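Local coordinates for protein shikimate 5-dehydrogenase (PDB 4XIJ) that probably catalyses the NADP-dependent interconversion of 3-dehydroshikimate and shikimate, the fourth step of the chorismate pathway that leads to the aromatic amino acids, at residues P75-F83 with L93-V101; D111-A121 with M248-Q259. One frame throughout, in Å; residues are numbered along the deposited sequence. Where two conformers were deposited one is given.

Contact 1 of 2, residues P75-F83 with L93-V101. With SO4 (sulfate ion), chain E.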
loop_
_atom_site.group_PDB
_atom_site.type_symbol
_atom_site.label_atom_id
_atom_site.label_comp_id
_atom_site.label_asym_id
_atom_site.label_seq_id
_atom_site.Cartn_x
_atom_site.Cartn_y
_atom_site.Cartn_z
ATOM N N PRO A 75 3.992 -9.346 9.855
ATOM C CA PRO A 75 3.134 -10.378 9.274
ATOM C C PRO A 75 1.684 -10.280 9.751
ATOM O O PRO A 75 0.984 -11.274 9.688
ATOM C CB PRO A 75 3.783 -11.669 9.794
ATOM C CG PRO A 75 4.185 -11.283 11.209
ATOM C CD PRO A 75 4.622 -9.817 11.111
ATOM N N GLY A 76 1.265 -9.132 10.240
ATOM C CA GLY A 76 0.018 -9.041 10.975
ATOM C C GLY A 76 -1.223 -8.588 10.212
ATOM O O GLY A 76 -2.278 -8.420 10.836
ATOM N N LYS A 77 -1.142 -8.377 8.889
ATOM C CA LYS A 77 -2.292 -7.740 8.260
ATOM C C LYS A 77 -3.548 -8.626 8.165
ATOM O O LYS A 77 -4.675 -8.118 8.197
ATOM C CB LYS A 77 -1.900 -7.214 6.873
ATOM C CG LYS A 77 -0.799 -6.152 6.955
ATOM C CD LYS A 77 -0.506 -5.541 5.551
ATOM C CE LYS A 77 0.649 -4.581 5.600
ATOM N NZ LYS A 77 0.940 -3.979 4.216
ATOM N N PHE A 78 -3.392 -9.933 8.050
ATOM C CA PHE A 78 -4.544 -10.830 8.034
ATOM C C PHE A 78 -5.151 -10.864 9.436
ATOM O O PHE A 78 -6.367 -10.798 9.614
ATOM C CB PHE A 78 -4.116 -12.219 7.519
ATOM C CG PHE A 78 -3.517 -12.168 6.153
ATOM C CD1 PHE A 78 -4.336 -12.050 5.053
ATOM C CD2 PHE A 78 -2.144 -12.168 5.959
ATOM C CE1 PHE A 78 -3.823 -11.936 3.795
ATOM C CE2 PHE A 78 -1.626 -12.054 4.684
ATOM C CZ PHE A 78 -2.464 -11.935 3.608
ATOM N N ALA A 79 -4.272 -10.981 10.420
ATOM C CA ALA A 79 -4.732 -11.023 11.802
ATOM C C ALA A 79 -5.484 -9.749 12.179
ATOM O O ALA A 79 -6.448 -9.806 12.966
ATOM C CB ALA A 79 -3.581 -11.208 12.726
ATOM N N ALA A 80 -5.031 -8.606 11.677
ATOM C CA ALA A 80 -5.726 -7.376 11.975
ATOM C C ALA A 80 -7.136 -7.361 11.417
ATOM O O ALA A 80 -8.062 -6.912 12.086
ATOM C CB ALA A 80 -4.934 -6.196 11.422
ATOM N N LEU A 81 -7.296 -7.842 10.196
ATOM C CA LEU A 81 -8.635 -7.922 9.602
ATOM C C LEU A 81 -9.556 -8.852 10.414
ATOM O O LEU A 81 -10.748 -8.555 10.632
ATOM C CB LEU A 81 -8.528 -8.430 8.161
ATOM C CG LEU A 81 -9.873 -8.492 7.396
ATOM C CD1 LEU A 81 -10.474 -7.082 7.268
ATOM C CD2 LEU A 81 -9.626 -9.104 6.036
ATOM N N GLU A 82 -9.009 -9.988 10.846
ATOM C CA GLU A 82 -9.770 -10.947 11.655
ATOM C C GLU A 82 -10.103 -10.424 13.031
ATOM O O GLU A 82 -11.132 -10.771 13.596
ATOM C CB GLU A 82 -9.001 -12.257 11.804
ATOM C CG GLU A 82 -8.868 -12.995 10.527
ATOM C CD GLU A 82 -9.220 -14.462 10.678
ATOM O OE1 GLU A 82 -10.296 -14.901 10.187
ATOM O OE2 GLU A 82 -8.415 -15.183 11.307
ATOM N N PHE A 83 -9.230 -9.594 13.587
ATOM C CA PHE A 83 -9.404 -9.117 14.961
ATOM C C PHE A 83 -10.540 -8.090 15.040
ATOM O O PHE A 83 -11.329 -8.068 16.011
ATOM C CB PHE A 83 -8.099 -8.489 15.492
ATOM C CG PHE A 83 -8.331 -7.594 16.654
ATOM C CD1 PHE A 83 -8.477 -8.115 17.952
ATOM C CD2 PHE A 83 -8.441 -6.235 16.466
ATOM C CE1 PHE A 83 -8.813 -7.266 19.013
ATOM C CE2 PHE A 83 -8.738 -5.394 17.511
ATOM C CZ PHE A 83 -8.905 -5.902 18.802
ATOM N N LEU A 93 -12.155 -6.903 0.643
ATOM C CA LEU A 93 -11.883 -7.270 -0.747
ATOM C C LEU A 93 -10.382 -7.573 -0.946
ATOM O O LEU A 93 -10.018 -8.556 -1.592
ATOM C CB LEU A 93 -12.380 -6.145 -1.648
ATOM C CG LEU A 93 -12.436 -6.356 -3.142
ATOM C CD1 LEU A 93 -13.267 -7.588 -3.589
ATOM C CD2 LEU A 93 -12.963 -5.060 -3.756
ATOM N N VAL A 94 -9.499 -6.732 -0.388
ATOM C CA VAL A 94 -8.071 -7.046 -0.414
ATOM C C VAL A 94 -7.801 -8.362 0.334
ATOM O O VAL A 94 -6.997 -9.192 -0.117
ATOM C CB VAL A 94 -7.210 -5.920 0.213
ATOM C CG1 VAL A 94 -5.735 -6.382 0.273
ATOM C CG2 VAL A 94 -7.370 -4.635 -0.584
ATOM N N GLY A 95 -8.449 -8.541 1.477
ATOM C CA GLY A 95 -8.237 -9.747 2.255
ATOM C C GLY A 95 -7.291 -9.488 3.426
ATOM O O GLY A 95 -6.894 -10.427 4.092
ATOM N N SER A 96 -6.973 -8.229 3.729
ATOM C CA SER A 96 -6.050 -7.954 4.835
ATOM C C SER A 96 -6.216 -6.487 5.190
ATOM O O SER A 96 -6.765 -5.723 4.410
ATOM C CB SER A 96 -4.570 -8.268 4.447
ATOM O OG SER A 96 -4.091 -7.255 3.570
ATOM N N ALA A 97 -5.716 -6.099 6.364
ATOM C CA ALA A 97 -5.821 -4.726 6.854
ATOM C C ALA A 97 -4.489 -4.196 7.363
ATOM O O ALA A 97 -3.805 -4.871 8.160
ATOM C CB ALA A 97 -6.879 -4.626 7.989
ATOM N N ASN A 98 -4.118 -2.989 6.931
ATOM C CA ASN A 98 -2.910 -2.385 7.474
ATOM C C ASN A 98 -3.207 -1.268 8.478
ATOM O O ASN A 98 -2.302 -0.545 8.871
ATOM C CB ASN A 98 -2.029 -1.830 6.346
ATOM C CG ASN A 98 -2.586 -0.518 5.784
ATOM O OD1 ASN A 98 -3.789 -0.304 5.822
ATOM N ND2 ASN A 98 -1.725 0.371 5.305
ATOM N N THR A 99 -4.471 -1.142 8.880
ATOM C CA THR A 99 -4.924 -0.022 9.701
ATOM C C THR A 99 -6.017 -0.482 10.625
ATOM O O THR A 99 -6.942 -1.188 10.195
ATOM C CB THR A 99 -5.491 1.138 8.851
ATOM O OG1 THR A 99 -4.538 1.530 7.846
ATOM C CG2 THR A 99 -5.807 2.398 9.728
ATOM N N LEU A 100 -5.899 -0.090 11.895
ATOM C CA LEU A 100 -6.969 -0.336 12.884
ATOM C C LEU A 100 -7.300 0.984 13.524
ATOM O O LEU A 100 -6.400 1.662 14.018
ATOM C CB LEU A 100 -6.533 -1.361 13.932
ATOM C CG LEU A 100 -6.392 -2.801 13.424
ATOM C CD1 LEU A 100 -5.619 -3.651 14.446
ATOM C CD2 LEU A 100 -7.779 -3.365 13.119
ATOM N N VAL A 101 -8.571 1.372 13.445
ATOM C CA VAL A 101 -8.969 2.674 13.980
ATOM C C VAL A 101 -9.959 2.491 15.119
ATOM O O VAL A 101 -10.946 1.774 14.966
ATOM C CB VAL A 101 -9.622 3.585 12.914
ATOM C CG1 VAL A 101 -9.934 5.017 13.532
ATOM C CG2 VAL A 101 -8.690 3.707 11.726
HETATM S S SO4 E . 2.463 -1.147 5.333
HETATM O O1 SO4 E . 3.308 -0.286 4.464
HETATM O O2 SO4 E . 3.070 -2.514 5.283
HETATM O O3 SO4 E . 2.441 -0.679 6.750
HETATM O O4 SO4 E . 1.083 -0.945 4.872
#

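Contact 2 of 2, residues D111-A121 with M248-Q259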
loop_
_atom_site.group_PDB
_atom_site.type_symbol
_atom_site.label_atom_id
_atom_site.label_comp_id
_atom_site.label_asym_id
_atom_site.label_seq_id
_atom_site.Cartn_x
_atom_site.Cartn_y
_atom_site.Cartn_z
ATOM N N ASP A 111 -9.058 -1.206 8.177
ATOM C CA ASP A 111 -9.079 -0.675 6.823
ATOM C C ASP A 111 -7.787 -1.072 6.136
ATOM O O ASP A 111 -6.823 -1.539 6.792
ATOM C CB ASP A 111 -9.262 0.859 6.819
ATOM C CG ASP A 111 -9.594 1.454 5.444
ATOM O OD1 ASP A 111 -9.993 0.727 4.493
ATOM O OD2 ASP A 111 -9.496 2.700 5.332
ATOM N N ASN A 112 -7.767 -0.910 4.823
ATOM C CA ASN A 112 -6.540 -1.148 4.080
ATOM C C ASN A 112 -6.147 0.098 3.298
ATOM O O ASN A 112 -6.739 0.385 2.268
ATOM C CB ASN A 112 -6.699 -2.368 3.143
ATOM C CG ASN A 112 -5.372 -2.779 2.562
ATOM O OD1 ASN A 112 -4.700 -1.934 1.930
ATOM N ND2 ASN A 112 -4.941 -4.046 2.792
ATOM N N THR A 113 -5.175 0.864 3.808
ATOM C CA THR A 113 -4.784 2.054 3.088
ATOM C C THR A 113 -3.614 1.801 2.133
ATOM O O THR A 113 -3.190 2.718 1.444
ATOM C CB THR A 113 -4.420 3.212 4.030
ATOM O OG1 THR A 113 -3.162 2.922 4.684
ATOM C CG2 THR A 113 -5.556 3.464 5.034
ATOM N N ASP A 114 -3.138 0.543 2.032
ATOM C CA ASP A 114 -2.210 0.190 0.944
ATOM C C ASP A 114 -2.923 0.457 -0.398
ATOM O O ASP A 114 -2.265 0.814 -1.394
ATOM C CB ASP A 114 -1.725 -1.267 1.059
ATOM C CG ASP A 114 -0.897 -1.491 2.288
ATOM O OD1 ASP A 114 -0.047 -0.647 2.586
ATOM O OD2 ASP A 114 -1.073 -2.503 2.971
ATOM N N VAL A 115 -4.254 0.303 -0.425
ATOM C CA VAL A 115 -5.010 0.644 -1.616
ATOM C C VAL A 115 -4.812 2.135 -1.991
ATOM O O VAL A 115 -4.582 2.486 -3.175
ATOM C CB VAL A 115 -6.495 0.308 -1.417
ATOM C CG1 VAL A 115 -7.295 0.891 -2.515
ATOM C CG2 VAL A 115 -6.662 -1.235 -1.359
ATOM N N ASP A 116 -4.892 3.026 -0.988
ATOM C CA ASP A 116 -4.654 4.442 -1.225
ATOM C C ASP A 116 -3.222 4.696 -1.679
ATOM O O ASP A 116 -2.962 5.658 -2.422
ATOM C CB ASP A 116 -4.836 5.281 0.051
ATOM C CG ASP A 116 -6.216 5.216 0.629
ATOM O OD1 ASP A 116 -7.164 5.489 -0.082
ATOM O OD2 ASP A 116 -6.345 4.862 1.801
ATOM N N GLY A 117 -2.270 3.907 -1.166
ATOM C CA GLY A 117 -0.900 4.036 -1.633
ATOM C C GLY A 117 -0.823 3.996 -3.158
ATOM O O GLY A 117 -0.139 4.828 -3.798
ATOM N N VAL A 118 -1.525 3.040 -3.759
ATOM C CA VAL A 118 -1.442 2.891 -5.200
ATOM C C VAL A 118 -2.388 3.876 -5.896
ATOM O O VAL A 118 -1.978 4.518 -6.879
ATOM C CB VAL A 118 -1.781 1.441 -5.590
ATOM C CG1 VAL A 118 -1.947 1.273 -7.134
ATOM C CG2 VAL A 118 -0.725 0.510 -5.060
ATOM N N THR A 119 -3.634 4.034 -5.430
ATOM C CA THR A 119 -4.516 4.980 -6.158
ATOM C C THR A 119 -3.988 6.415 -6.072
ATOM O O THR A 119 -4.071 7.170 -7.045
ATOM C CB THR A 119 -6.004 4.968 -5.635
ATOM O OG1 THR A 119 -6.016 5.390 -4.259
ATOM C CG2 THR A 119 -6.628 3.559 -5.718
ATOM N N GLY A 120 -3.426 6.763 -4.917
ATOM C CA GLY A 120 -2.908 8.100 -4.684
ATOM C C GLY A 120 -1.629 8.316 -5.484
ATOM O O GLY A 120 -1.424 9.402 -6.067
ATOM N N ALA A 121 -0.717 7.334 -5.464
ATOM C CA ALA A 121 0.567 7.534 -6.165
ATOM C C ALA A 121 0.395 7.604 -7.673
ATOM O O ALA A 121 1.069 8.388 -8.348
ATOM C CB ALA A 121 1.544 6.390 -5.794
ATOM N N MET A 248 3.759 5.697 -2.607
ATOM C CA MET A 248 2.849 4.735 -1.998
ATOM C C MET A 248 2.846 4.915 -0.474
ATOM O O MET A 248 1.799 5.046 0.122
ATOM C CB MET A 248 3.240 3.309 -2.385
ATOM C CG MET A 248 3.075 3.109 -3.888
ATOM S SD MET A 248 3.874 1.584 -4.468
ATOM C CE MET A 248 3.023 0.290 -3.559
ATOM N N LEU A 249 4.033 4.979 0.135
ATOM C CA LEU A 249 4.114 5.150 1.604
ATOM C C LEU A 249 3.426 6.452 2.034
ATOM O O LEU A 249 2.669 6.466 3.030
ATOM C CB LEU A 249 5.573 5.141 2.117
ATOM C CG LEU A 249 6.376 3.857 1.916
ATOM C CD1 LEU A 249 7.765 4.032 2.519
ATOM C CD2 LEU A 249 5.665 2.654 2.522
ATOM N N LEU A 250 3.643 7.530 1.287
ATOM C CA LEU A 250 3.020 8.812 1.598
ATOM C C LEU A 250 1.504 8.714 1.594
ATOM O O LEU A 250 0.852 9.097 2.564
ATOM C CB LEU A 250 3.500 9.854 0.599
ATOM C CG LEU A 250 2.943 11.259 0.866
ATOM C CD1 LEU A 250 3.565 11.862 2.090
ATOM C CD2 LEU A 250 3.237 12.103 -0.362
ATOM N N ASN A 251 0.944 8.170 0.501
ATOM C CA ASN A 251 -0.492 8.105 0.379
ATOM C C ASN A 251 -1.151 7.088 1.343
ATOM O O ASN A 251 -2.244 7.359 1.837
ATOM C CB ASN A 251 -0.865 7.839 -1.071
ATOM C CG ASN A 251 -0.798 9.103 -1.914
ATOM O OD1 ASN A 251 -1.753 9.904 -1.937
ATOM N ND2 ASN A 251 0.338 9.329 -2.578
ATOM N N GLN A 252 -0.457 6.011 1.681
ATOM C CA GLN A 252 -0.906 5.104 2.742
ATOM C C GLN A 252 -1.095 5.847 4.062
ATOM O O GLN A 252 -2.033 5.598 4.826
ATOM C CB GLN A 252 0.114 3.952 2.984
ATOM C CG GLN A 252 0.198 2.912 1.899
ATOM C CD GLN A 252 1.469 2.083 2.010
ATOM O OE1 GLN A 252 2.091 2.020 3.093
ATOM N NE2 GLN A 252 1.842 1.418 0.921
ATOM N N ALA A 253 -0.144 6.735 4.344
ATOM C CA ALA A 253 -0.100 7.420 5.616
ATOM C C ALA A 253 -1.132 8.542 5.667
ATOM O O ALA A 253 -1.667 8.816 6.750
ATOM C CB ALA A 253 1.326 7.979 5.864
ATOM N N PHE A 254 -1.369 9.224 4.532
ATOM C CA PHE A 254 -2.358 10.330 4.522
ATOM C C PHE A 254 -3.662 9.810 5.113
ATOM O O PHE A 254 -4.304 10.434 5.989
ATOM C CB PHE A 254 -2.676 10.809 3.112
ATOM C CG PHE A 254 -1.632 11.633 2.435
ATOM C CD1 PHE A 254 -0.644 12.319 3.131
ATOM C CD2 PHE A 254 -1.686 11.762 1.048
ATOM C CE1 PHE A 254 0.249 13.148 2.457
ATOM C CE2 PHE A 254 -0.790 12.565 0.365
ATOM C CZ PHE A 254 0.193 13.263 1.066
ATOM N N ALA A 255 -4.067 8.639 4.624
ATOM C CA ALA A 255 -5.376 8.126 4.986
ATOM C C ALA A 255 -5.460 7.694 6.479
ATOM O O ALA A 255 -6.442 7.945 7.172
ATOM C CB ALA A 255 -5.718 6.960 4.037
ATOM N N GLN A 256 -4.380 7.126 6.988
ATOM C CA GLN A 256 -4.313 6.791 8.405
ATOM C C GLN A 256 -4.356 8.033 9.277
ATOM O O GLN A 256 -5.077 8.072 10.288
ATOM C CB GLN A 256 -3.044 6.015 8.707
ATOM C CG GLN A 256 -3.003 4.669 7.982
ATOM C CD GLN A 256 -1.777 3.879 8.300
ATOM O OE1 GLN A 256 -0.742 4.466 8.639
ATOM N NE2 GLN A 256 -1.858 2.560 8.170
ATOM N N VAL A 257 -3.585 9.065 8.903
ATOM C CA VAL A 257 -3.570 10.297 9.712
ATOM C C VAL A 257 -4.979 10.903 9.763
ATOM O O VAL A 257 -5.419 11.345 10.859
ATOM C CB VAL A 257 -2.546 11.302 9.177
ATOM C CG1 VAL A 257 -2.740 12.721 9.800
ATOM C CG2 VAL A 257 -1.123 10.760 9.429
ATOM N N GLU A 258 -5.695 10.906 8.622
ATOM C CA GLU A 258 -7.008 11.509 8.610
ATOM C C GLU A 258 -7.965 10.697 9.486
ATOM O O GLU A 258 -8.782 11.267 10.242
ATOM C CB GLU A 258 -7.528 11.643 7.182
ATOM C CG GLU A 258 -6.684 12.626 6.422
ATOM C CD GLU A 258 -7.308 13.020 5.095
ATOM O OE1 GLU A 258 -8.310 12.396 4.664
ATOM O OE2 GLU A 258 -6.780 13.961 4.453
ATOM N N GLN A 259 -7.902 9.370 9.400
ATOM C CA GLN A 259 -8.788 8.568 10.225
ATOM C C GLN A 259 -8.471 8.667 11.718
ATOM O O GLN A 259 -9.395 8.611 12.561
ATOM C CB GLN A 259 -8.741 7.097 9.784
ATOM C CG GLN A 259 -9.387 6.917 8.397
ATOM C CD GLN A 259 -9.484 5.465 7.992
ATOM O OE1 GLN A 259 -9.932 4.634 8.770
ATOM N NE2 GLN A 259 -9.051 5.137 6.774
HETATM O O HOH W 1 0.516 0.727 -1.418
#

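Contact 1 of 2, residues P75-F83 with L93-V101
Lys77, in the first turn of helix 77-83, lies against Ser96, Ala97 and Asn98 in the substrate-binding domain of the shikimate dehydrogenase fold, where the helix packs on the chain running from helix 89-94 into strand 99-102 of the mixed sheet. Lys77 CB lies 3.3 Å from Ala97 O and also meets Ser96 CB. CG passes the same carbonyl, and CD and CE run alongside Asn98 CB. With CG anti to the carbonyl carbon (chi1 -62°) and every later torsion near 180°, the chain is fully extended and carries NZ to a bound sulfate. There NZ donates to sulfate O2 at 2.8 Å and more weakly to O4, and Asn98 ND2 reaches O4 at 3.1 Å. Lysine suits the place because its methylenes pack while its terminal nitrogen reaches the anion; NZ also has a partner in contact 2. Thr73 OG1 also bonds to the sulfate. The backbones are tied by Ala97 N, which donates to Lys77 O over 2.9 Å. Farther along the helix, the small Ala80 lets Ala97 and Leu100 come close, and Phe83 adds its ring beside Leu100 CD1, with helix 56-61 beyond. In one of its two conformers, and so less certainly, Phe78 takes Ser96 CB over a ring face. Gly95 has positive phi just after a helix; at its backbone angles a CB would press against the carbonyl O of Val94, which is why glycine suits the place. Leu81 CD2 lies 3.5 Å from Gly95 C.

Contact 2 of 2, residues D111-A121 with M248-Q259
Thr113 holds OG1 between its backbone N and carbonyl carbon (chi1 71°), a rotation that hands the hydroxyl to Gln252 O at 2.9 Å and lays CG2 beside Ala255 CB; threonine supplies both groups at once. Gln259, extended beyond CG and long enough to bring an N-H across, meets Asp111 at about a right angle, and its NE2 donates to the anti lone pair of Asp111 OD2 at 2.9 Å. That oxygen lies near the amide plane, although the carboxylate is turned 38° from it. Arg90 and Thr88 hold Asp111 OD1, so the buried carboxylate is gripped by several partners and probably stays ionised. Helix 114-122 follows strand 108-111 of the substrate-binding domain and leads into the Rossmann-like NADP domain; helix 246-261 packs against it at the domain junction of the shikimate dehydrogenase fold. Their axes approach to 6.9 Å at 122°, a closeness that depends on glycine: Gly117 CA lies 3.4 Å from Met248 O, and a CB there would clash with Gln252. Asn251 enters as a knob among Asp116, Gly117, Gly120 and Ala121, its OD1 3.5 Å from Gly120 CA; its ND2 is held by Gln247 O. Met248, unbranched and bent at chi3, sets CE 4.0 Å from Val118 CG2. A water joins the helices, donating to Asp114 O and accepting from Gln252 NE2, each at 2.8 Å.

Contact 1 closes along the chain before contact 2 opens, and their centres are 14 Å apart, yet they share a polar seam. Asn98 OD1 probably accepts a hydrogen bond from Thr113 N at 2.7 Å, fixing the amide whose other end faces the sulfate. Lys77 NZ forms a salt bridge with Asp114 OD2 at 2.8 Å, so one nitrogen serves both the anion and the start of helix 114-122. Ala97 CB also packs on Asp111 O, 3.3 Å away. The sulfate probably came from the crystallisation liquor, but its place between the two contacts, beside the domain junction, is consistent with the pocket where shikimate dehydrogenases bind substrate.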